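Local coordinates for protein 2-nitrobenzoate nitroreductase (PDB 4Z85) that reduces 2-nitrobenzoate as an FMN-dependent nitroreductase of the flavoredoxin family, probably with NADH or NADPH as the electron source, at residues E140-K145 and E159-Y164; R84-V89 and T126-R131. One frame throughout, in Å; residues are numbered along the deposited sequence.

Interaction 1: residues E140-K145 and E159-Y164; sequences ECKLYK and EIVAMY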
ATOM      1  N   GLU A 140      14.971  -0.486   9.619  1.00 23.74           N
ATOM      2  CA  GLU A 140      15.257   0.219  10.857  1.00 24.50           C
ATOM      3  C   GLU A 140      14.827   1.669  10.670  1.00 19.90           C
ATOM      4  O   GLU A 140      15.354   2.380   9.786  1.00 22.78           O
ATOM      5  CB  GLU A 140      16.754   0.114  11.210  1.00 24.89           C
ATOM      6  CG  GLU A 140      17.238  -1.342  11.307  1.00 26.84           C
ATOM      7  CD  GLU A 140      18.693  -1.468  11.748  1.00 34.66           C
ATOM      8  OE1 GLU A 140      19.366  -0.426  11.893  1.00 34.17           O
ATOM      9  OE2 GLU A 140      19.153  -2.617  11.943  1.00 33.17           O
ATOM     10  N   CYS A 141      13.861   2.079  11.501  1.00 21.70           N
ATOM     11  CA  CYS A 141      13.154   3.340  11.314  1.00 21.55           C
ATOM     12  C   CYS A 141      13.177   4.268  12.508  1.00 21.40           C
ATOM     13  O   CYS A 141      13.178   3.838  13.671  1.00 23.46           O
ATOM     14  CB  CYS A 141      11.691   3.080  10.966  1.00 21.35           C
ATOM     15  SG  CYS A 141      11.445   1.932   9.605  1.00 22.98           S
ATOM     16  N   LYS A 142      13.159   5.556  12.185  1.00 23.14           N
ATOM     17  CA  LYS A 142      12.934   6.600  13.161  1.00 23.74           C
ATOM     18  C   LYS A 142      11.623   7.292  12.857  1.00 25.41           C
ATOM     19  O   LYS A 142      11.188   7.356  11.704  1.00 23.88           O
ATOM     20  CB  LYS A 142      14.093   7.598  13.162  1.00 23.37           C
ATOM     21  CG  LYS A 142      15.394   6.964  13.635  1.00 28.16           C
ATOM     22  CD  LYS A 142      16.549   7.964  13.594  1.00 30.47           C
ATOM     23  CE  LYS A 142      17.764   7.461  14.367  1.00 37.89           C
ATOM     24  NZ  LYS A 142      18.894   8.454  14.320  1.00 36.62           N
ATOM     25  N   LEU A 143      10.990   7.801  13.899  1.00 21.54           N
ATOM     26  CA  LEU A 143       9.751   8.535  13.739  1.00 22.10           C
ATOM     27  C   LEU A 143      10.006   9.847  13.032  1.00 23.88           C
ATOM     28  O   LEU A 143      10.845  10.634  13.458  1.00 24.83           O
ATOM     29  CB  LEU A 143       9.094   8.795  15.099  1.00 22.11           C
ATOM     30  CG  LEU A 143       7.771   9.557  15.017  1.00 22.41           C
ATOM     31  CD1 LEU A 143       6.717   8.707  14.277  1.00 22.60           C
ATOM     32  CD2 LEU A 143       7.269   9.978  16.390  1.00 26.29           C
ATOM     33  N   TYR A 144       9.288  10.084  11.947  1.00 20.80           N
ATOM     34  CA  TYR A 144       9.350  11.367  11.283  1.00 18.80           C
ATOM     35  C   TYR A 144       8.285  12.290  11.857  1.00 24.05           C
ATOM     36  O   TYR A 144       8.575  13.409  12.303  1.00 24.64           O
ATOM     37  CB  TYR A 144       9.156  11.197   9.790  1.00 19.22           C
ATOM     38  CG  TYR A 144       9.487  12.426   8.986  1.00 19.88           C
ATOM     39  CD1 TYR A 144      10.807  12.709   8.638  1.00 19.45           C
ATOM     40  CD2 TYR A 144       8.498  13.317   8.589  1.00 19.22           C
ATOM     41  CE1 TYR A 144      11.120  13.819   7.883  1.00 21.73           C
ATOM     42  CE2 TYR A 144       8.805  14.439   7.842  1.00 24.37           C
ATOM     43  CZ  TYR A 144      10.125  14.686   7.495  1.00 23.48           C
ATOM     44  OH  TYR A 144      10.419  15.802   6.747  1.00 24.53           O
ATOM     45  N   LYS A 145       7.039  11.820  11.846  1.00 20.87           N
ATOM     46  CA  LYS A 145       5.952  12.651  12.369  1.00 20.57           C
ATOM     47  C   LYS A 145       4.700  11.828  12.557  1.00 24.09           C
ATOM     48  O   LYS A 145       4.447  10.915  11.786  1.00 22.42           O
ATOM     49  CB  LYS A 145       5.651  13.810  11.418  1.00 24.70           C
ATOM     50  CG  LYS A 145       4.340  14.528  11.663  1.00 33.11           C
ATOM     51  CD  LYS A 145       4.508  16.022  11.524  1.00 31.79           C
ATOM     52  CE  LYS A 145       4.107  16.484  10.147  1.00 35.86           C
ATOM     53  NZ  LYS A 145       4.422  17.938   9.980  1.00 30.62           N
ATOM     54  N   GLU A 159      10.770   7.315   8.977  1.00 19.75           N
ATOM     55  CA  GLU A 159      11.902   7.474   8.068  1.00 18.59           C
ATOM     56  C   GLU A 159      12.788   6.246   8.160  1.00 19.67           C
ATOM     57  O   GLU A 159      13.149   5.807   9.254  1.00 19.73           O
ATOM     58  CB  GLU A 159      12.705   8.737   8.401  1.00 20.84           C
ATOM     59  CG  GLU A 159      13.966   8.878   7.547  1.00 23.03           C
ATOM     60  CD  GLU A 159      14.709  10.156   7.826  1.00 31.14           C
ATOM     61  OE1 GLU A 159      14.206  10.959   8.642  1.00 30.61           O
ATOM     62  OE2 GLU A 159      15.795  10.346   7.230  1.00 33.37           O
ATOM     63  N   ILE A 160      13.099   5.662   7.012  1.00 19.92           N
ATOM     64  CA  ILE A 160      13.984   4.516   6.973  1.00 19.63           C
ATOM     65  C   ILE A 160      15.424   4.981   7.146  1.00 21.20           C
ATOM     66  O   ILE A 160      15.922   5.751   6.335  1.00 21.95           O
ATOM     67  CB  ILE A 160      13.864   3.756   5.650  1.00 21.15           C
ATOM     68  CG1 ILE A 160      12.404   3.396   5.384  1.00 19.92           C
ATOM     69  CG2 ILE A 160      14.737   2.507   5.674  1.00 20.62           C
ATOM     70  CD1 ILE A 160      12.145   2.959   3.959  1.00 17.58           C
ATOM     71  N   VAL A 161      16.089   4.513   8.189  1.00 22.99           N
ATOM     72  CA  VAL A 161      17.485   4.906   8.363  1.00 26.02           C
ATOM     73  C   VAL A 161      18.405   3.797   7.898  1.00 28.62           C
ATOM     74  O   VAL A 161      19.507   4.083   7.406  1.00 25.98           O
ATOM     75  CB  VAL A 161      17.790   5.304   9.817  1.00 28.90           C
ATOM     76  CG1 VAL A 161      16.862   6.427  10.229  1.00 26.62           C
ATOM     77  CG2 VAL A 161      17.643   4.136  10.744  1.00 32.99           C
ATOM     78  N   ALA A 162      17.962   2.544   8.018  1.00 24.83           N
ATOM     79  CA  ALA A 162      18.761   1.455   7.439  1.00 24.85           C
ATOM     80  C   ALA A 162      17.909   0.245   7.117  1.00 26.24           C
ATOM     81  O   ALA A 162      16.788   0.151   7.579  1.00 23.80           O
ATOM     82  CB  ALA A 162      19.911   1.053   8.383  1.00 26.43           C
ATOM     83  N   MET A 163      18.436  -0.679   6.318  1.00 24.14           N
ATOM     84  CA  MET A 163      17.712  -1.913   6.011  1.00 24.88           C
ATOM     85  C   MET A 163      18.519  -3.176   6.306  1.00 28.39           C
ATOM     86  O   MET A 163      19.719  -3.235   6.033  1.00 29.39           O
ATOM     87  CB  MET A 163      17.289  -1.930   4.545  1.00 24.77           C
ATOM     88  CG  MET A 163      16.359  -0.797   4.114  1.00 25.26           C
ATOM     89  SD  MET A 163      15.787  -1.069   2.422  1.00 23.75           S
ATOM     90  CE  MET A 163      14.871   0.448   2.081  1.00 21.80           C
ATOM     91  N   TYR A 164      17.844  -4.177   6.861  1.00 24.28           N
ATOM     92  CA  TYR A 164      18.371  -5.534   6.977  1.00 26.17           C
ATOM     93  C   TYR A 164      17.791  -6.429   5.883  1.00 28.42           C
ATOM     94  O   TYR A 164      16.585  -6.422   5.652  1.00 26.14           O
ATOM     95  CB  TYR A 164      18.044  -6.135   8.338  1.00 27.04           C
ATOM     96  CG  TYR A 164      18.116  -7.644   8.337  1.00 31.69           C
ATOM     97  CD1 TYR A 164      19.341  -8.298   8.426  1.00 34.48           C
ATOM     98  CD2 TYR A 164      16.967  -8.419   8.222  1.00 29.62           C
ATOM     99  CE1 TYR A 164      19.417  -9.672   8.415  1.00 29.52           C
ATOM    100  CE2 TYR A 164      17.036  -9.800   8.204  1.00 29.51           C
ATOM    101  CZ  TYR A 164      18.265 -10.419   8.304  1.00 31.74           C
ATOM    102  OH  TYR A 164      18.339 -11.788   8.295  1.00 30.90           O
TER
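One carbonyl oxygen, E140 O, takes two backbone N-H groups from consecutive residues, and V161 and A162 thereby share a single partner in a classic beta bulge. V161 N gives E140 O the shorter bond, at 2.8 Å and nearly in line with the carbonyl; A162 N reaches E140 O at 3.2 Å from a lone-pair direction in the carbonyl plane. Regular pairing follows for C141 with I160 and K142 with E159, where E159 N meets K142 O at 2.8 Å in an almost straight bond, before Y144 and K145 form a second classic bulge opposite F157. The two strands, 137-150 and 153-165, form an antiparallel hairpin in the barrel of this flavin reductase-like domain, and A162 to Y164 continue the sheet into the second subunit. Packing is tight at V161: with CG1 anti to the carbonyl carbon (chi1 -57°), CG2 falls between backbone N and carbonyl carbon and comes within 3.0 Å of E140 O. CG1 lies across the extended aliphatic chain of K142, 3.7 Å from CD. Without the two methyls, an alanine here would probably leave a gap beside E140 O and the K142 methylenes freer to turn. At the far end E159 OE1 approaches the Y144 ring edge-on, 3.8 Å from CD1, the carboxylate turned 63° from the ring.

Interaction 2: residues R84-V89 and T126-R131; sequences REQFVV and TIDVPR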
ATOM      1  N   ARG A  84       9.799   6.171  22.041  1.00 29.10           N
ATOM      2  CA  ARG A  84      11.168   5.862  21.626  1.00 30.03           C
ATOM      3  C   ARG A  84      11.601   6.559  20.329  1.00 28.65           C
ATOM      4  O   ARG A  84      12.795   6.653  20.049  1.00 31.37           O
ATOM      5  CB  ARG A  84      11.334   4.353  21.466  1.00 32.78           C
ATOM      6  CG  ARG A  84      10.980   3.547  22.700  1.00 36.97           C
ATOM      7  CD  ARG A  84      12.232   3.016  23.352  1.00 41.11           C
ATOM      8  NE  ARG A  84      11.941   2.144  24.486  1.00 41.36           N
ATOM      9  CZ  ARG A  84      12.859   1.417  25.109  1.00 41.63           C
ATOM     10  NH1 ARG A  84      14.119   1.459  24.700  1.00 42.28           N
ATOM     11  NH2 ARG A  84      12.520   0.647  26.135  1.00 42.08           N
ATOM     12  N   GLU A  85      10.629   7.029  19.544  1.00 26.83           N
ATOM     13  CA  GLU A  85      10.876   7.647  18.237  1.00 27.27           C
ATOM     14  C   GLU A  85      11.648   6.699  17.323  1.00 25.63           C
ATOM     15  O   GLU A  85      12.337   7.127  16.389  1.00 23.24           O
ATOM     16  CB  GLU A  85      11.614   8.978  18.407  1.00 27.06           C
ATOM     17  CG  GLU A  85      10.856   9.913  19.338  1.00 29.56           C
ATOM     18  CD  GLU A  85      11.534  11.253  19.526  1.00 37.27           C
ATOM     19  OE1 GLU A  85      12.318  11.662  18.639  1.00 39.74           O
ATOM     20  OE2 GLU A  85      11.272  11.895  20.566  1.00 38.13           O
ATOM     21  N   GLN A  86      11.512   5.404  17.602  1.00 26.30           N
ATOM     22  CA  GLN A  86      12.170   4.358  16.838  1.00 29.33           C
ATOM     23  C   GLN A  86      11.257   3.159  16.715  1.00 25.97           C
ATOM     24  O   GLN A  86      10.450   2.906  17.612  1.00 25.99           O
ATOM     25  CB  GLN A  86      13.469   3.897  17.500  1.00 30.81           C
ATOM     26  CG  GLN A  86      14.433   4.960  17.922  1.00 37.10           C
ATOM     27  CD  GLN A  86      15.687   4.351  18.512  1.00 34.48           C
ATOM     28  OE1 GLN A  86      15.683   3.198  18.947  1.00 40.13           O
ATOM     29  NE2 GLN A  86      16.766   5.111  18.517  1.00 43.25           N
ATOM     30  N   PHE A  87      11.409   2.415  15.622  1.00 25.99           N
ATOM     31  CA  PHE A  87      10.707   1.134  15.471  1.00 25.13           C
ATOM     32  C   PHE A  87      11.226   0.386  14.261  1.00 21.39           C
ATOM     33  O   PHE A  87      11.980   0.943  13.446  1.00 22.57           O
ATOM     34  CB  PHE A  87       9.184   1.324  15.371  1.00 25.69           C
ATOM     35  CG  PHE A  87       8.735   2.198  14.227  1.00 22.53           C
ATOM     36  CD1 PHE A  87       8.785   3.581  14.329  1.00 21.05           C
ATOM     37  CD2 PHE A  87       8.215   1.634  13.065  1.00 22.46           C
ATOM     38  CE1 PHE A  87       8.354   4.390  13.289  1.00 20.55           C
ATOM     39  CE2 PHE A  87       7.775   2.437  12.024  1.00 19.95           C
ATOM     40  CZ  PHE A  87       7.847   3.816  12.131  1.00 20.86           C
ATOM     41  N   VAL A  88      10.843  -0.886  14.155  1.00 23.46           N
ATOM     42  CA  VAL A  88      11.259  -1.679  13.004  1.00 21.28           C
ATOM     43  C   VAL A  88      10.048  -2.112  12.209  1.00 20.88           C
ATOM     44  O   VAL A  88       9.068  -2.591  12.780  1.00 20.54           O
ATOM     45  CB  VAL A  88      12.053  -2.935  13.402  1.00 21.81           C
ATOM     46  CG1 VAL A  88      12.250  -3.875  12.191  1.00 21.25           C
ATOM     47  CG2 VAL A  88      13.404  -2.544  14.002  1.00 24.72           C
ATOM     48  N   VAL A  89      10.125  -1.926  10.897  1.00 18.85           N
ATOM     49  CA  VAL A  89       9.150  -2.551  10.007  1.00 17.91           C
ATOM     50  C   VAL A  89       9.721  -3.872   9.488  1.00 15.59           C
ATOM     51  O   VAL A  89      10.682  -3.898   8.741  1.00 19.88           O
ATOM     52  CB  VAL A  89       8.780  -1.630   8.823  1.00 17.57           C
ATOM     53  CG1 VAL A  89       7.867  -2.373   7.839  1.00 19.86           C
ATOM     54  CG2 VAL A  89       8.097  -0.366   9.329  1.00 18.75           C
ATOM     55  N   THR A 126      21.270   0.480  13.833  1.00 36.60           N
ATOM     56  CA  THR A 126      21.186   1.928  13.973  1.00 33.19           C
ATOM     57  C   THR A 126      20.220   2.400  15.051  1.00 35.95           C
ATOM     58  O   THR A 126      20.153   3.596  15.352  1.00 39.57           O
ATOM     59  CB  THR A 126      20.754   2.582  12.659  1.00 35.96           C
ATOM     60  OG1 THR A 126      19.433   2.131  12.327  1.00 33.00           O
ATOM     61  CG2 THR A 126      21.718   2.217  11.539  1.00 31.98           C
ATOM     62  N   ILE A 127      19.444   1.480  15.611  1.00 31.61           N
ATOM     63  CA  ILE A 127      18.446   1.851  16.602  1.00 32.00           C
ATOM     64  C   ILE A 127      18.355   0.781  17.679  1.00 32.15           C
ATOM     65  O   ILE A 127      18.972  -0.275  17.565  1.00 33.98           O
ATOM     66  CB  ILE A 127      17.035   2.056  15.974  1.00 30.36           C
ATOM     67  CG1 ILE A 127      16.611   0.807  15.197  1.00 30.58           C
ATOM     68  CG2 ILE A 127      17.000   3.279  15.073  1.00 32.36           C
ATOM     69  CD1 ILE A 127      15.188   0.880  14.690  1.00 28.06           C
ATOM     70  N   ASP A 128      17.570   1.053  18.712  1.00 31.50           N
ATOM     71  CA  ASP A 128      17.480   0.157  19.863  1.00 33.34           C
ATOM     72  C   ASP A 128      16.440  -0.943  19.697  1.00 36.83           C
ATOM     73  O   ASP A 128      16.573  -2.024  20.271  1.00 38.65           O
ATOM     74  CB  ASP A 128      17.171   0.960  21.125  1.00 39.63           C
ATOM     75  CG  ASP A 128      18.303   1.898  21.510  1.00 41.58           C
ATOM     76  OD1 ASP A 128      19.482   1.524  21.308  1.00 39.52           O
ATOM     77  OD2 ASP A 128      18.010   3.009  22.001  1.00 44.33           O
ATOM     78  N   VAL A 129      15.399  -0.670  18.917  1.00 32.39           N
ATOM     79  CA  VAL A 129      14.340  -1.654  18.712  1.00 30.88           C
ATOM     80  C   VAL A 129      14.866  -2.787  17.842  1.00 26.54           C
ATOM     81  O   VAL A 129      15.478  -2.545  16.809  1.00 30.79           O
ATOM     82  CB  VAL A 129      13.090  -1.018  18.058  1.00 28.25           C
ATOM     83  CG1 VAL A 129      11.983  -2.058  17.875  1.00 27.59           C
ATOM     84  CG2 VAL A 129      12.590   0.139  18.896  1.00 30.16           C
ATOM     85  N   PRO A 130      14.651  -4.036  18.275  1.00 29.70           N
ATOM     86  CA  PRO A 130      15.127  -5.205  17.541  1.00 30.84           C
ATOM     87  C   PRO A 130      14.186  -5.593  16.403  1.00 26.50           C
ATOM     88  O   PRO A 130      13.012  -5.225  16.429  1.00 27.29           O
ATOM     89  CB  PRO A 130      15.137  -6.295  18.609  1.00 29.24           C
ATOM     90  CG  PRO A 130      13.997  -5.935  19.476  1.00 29.91           C
ATOM     91  CD  PRO A 130      13.983  -4.422  19.531  1.00 28.23           C
ATOM     92  N   ARG A 131      14.721  -6.323  15.435  1.00 29.32           N
ATOM     93  CA  ARG A 131      13.935  -6.906  14.363  1.00 24.74           C
ATOM     94  C   ARG A 131      13.568  -8.334  14.725  1.00 34.19           C
ATOM     95  O   ARG A 131      14.133  -8.914  15.657  1.00 30.79           O
ATOM     96  CB  ARG A 131      14.711  -6.890  13.059  1.00 24.07           C
ATOM     97  CG  ARG A 131      15.875  -7.867  13.048  1.00 28.14           C
ATOM     98  CD  ARG A 131      16.486  -7.953  11.679  1.00 28.74           C
ATOM     99  NE  ARG A 131      17.718  -8.747  11.647  1.00 34.06           N
ATOM    100  CZ  ARG A 131      17.757 -10.075  11.569  1.00 34.71           C
ATOM    101  NH1 ARG A 131      16.632 -10.779  11.542  1.00 30.42           N
ATOM    102  NH2 ARG A 131      18.927 -10.701  11.527  1.00 35.03           N
TER
HETATM  103  O   HOH W   1      15.781   3.492  22.863  1.00 46.91           O
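V88 and I127 meet at the dense end of this contact, where V88 CG2 lies 3.9 Å from I127 CD1. I127 gets there because its CG1 branch is tucked between its own N and carbonyl carbon (chi1 55°), which sends CD1 on to within 3.4 Å of F87 O. V88 CG2 also presses on main-chain oxygens of the loop, coming 3.5 Å from V129 O, while V88 CG1 rests against R131 CB. V129 adds its own methyls, CG1 against V88 and CG2 against the backbone of Q86, 3.7 Å from Q86 O. F87 turns its ring from the loop toward V30, C141 and V156, so residues 126-131 lie over the other face of strand 86-90.

Q86 marks the boundary. Its extended side chain, packed on V129, runs alongside I127, the two chains pointing opposite ways, and brings OE1 to 2.9 Å from D128 N, a fairly straight bond whose donor stands 30° off the plane of the amide carbonyl. The loose, solvent side begins at the exposed D128 and the R84 guanidinium, which stand apart, NH1 and OD2 being 5.0 Å from each other. A water lies at the guanidinium edge, in its plane, 3.2 Å from NH1; its link to D128 OD2 is implausibly short and therefore doubtful.

With one direct hydrogen bond between the two segments, their mutual contact rests mostly on methyl packing, while bonds to S124, T31 and T122 also anchor the loop. That bond probably fixes which way the Q86 amide is flipped. R84, whose NH2 is also bonded to N34 O, and D128 may still attract each other, though solvent would probably screen this.

In the fold
Strand 137-150 joins the two contacts: in interaction 1 it pairs with 153-165, and along its other edge it pairs with 86-90, where L143 N lies 2.9 Å from E85 O. The contact centres are 8 Å apart. The loop of interaction 2 returns to the bulged hairpin of interaction 1 at both ends. Near its start, T126 OG1 is 2.6 Å from E140 OE1, a probable hydrogen bond, and also meets V161 CG2; at its end R131 makes a cation-pi contact with Y164, R131 NH2 being 3.3 Å from Y164 CZ. Bulge, strand and loop thus form one continuous region, and both interactions belong to the barrel of an FMN-binding family.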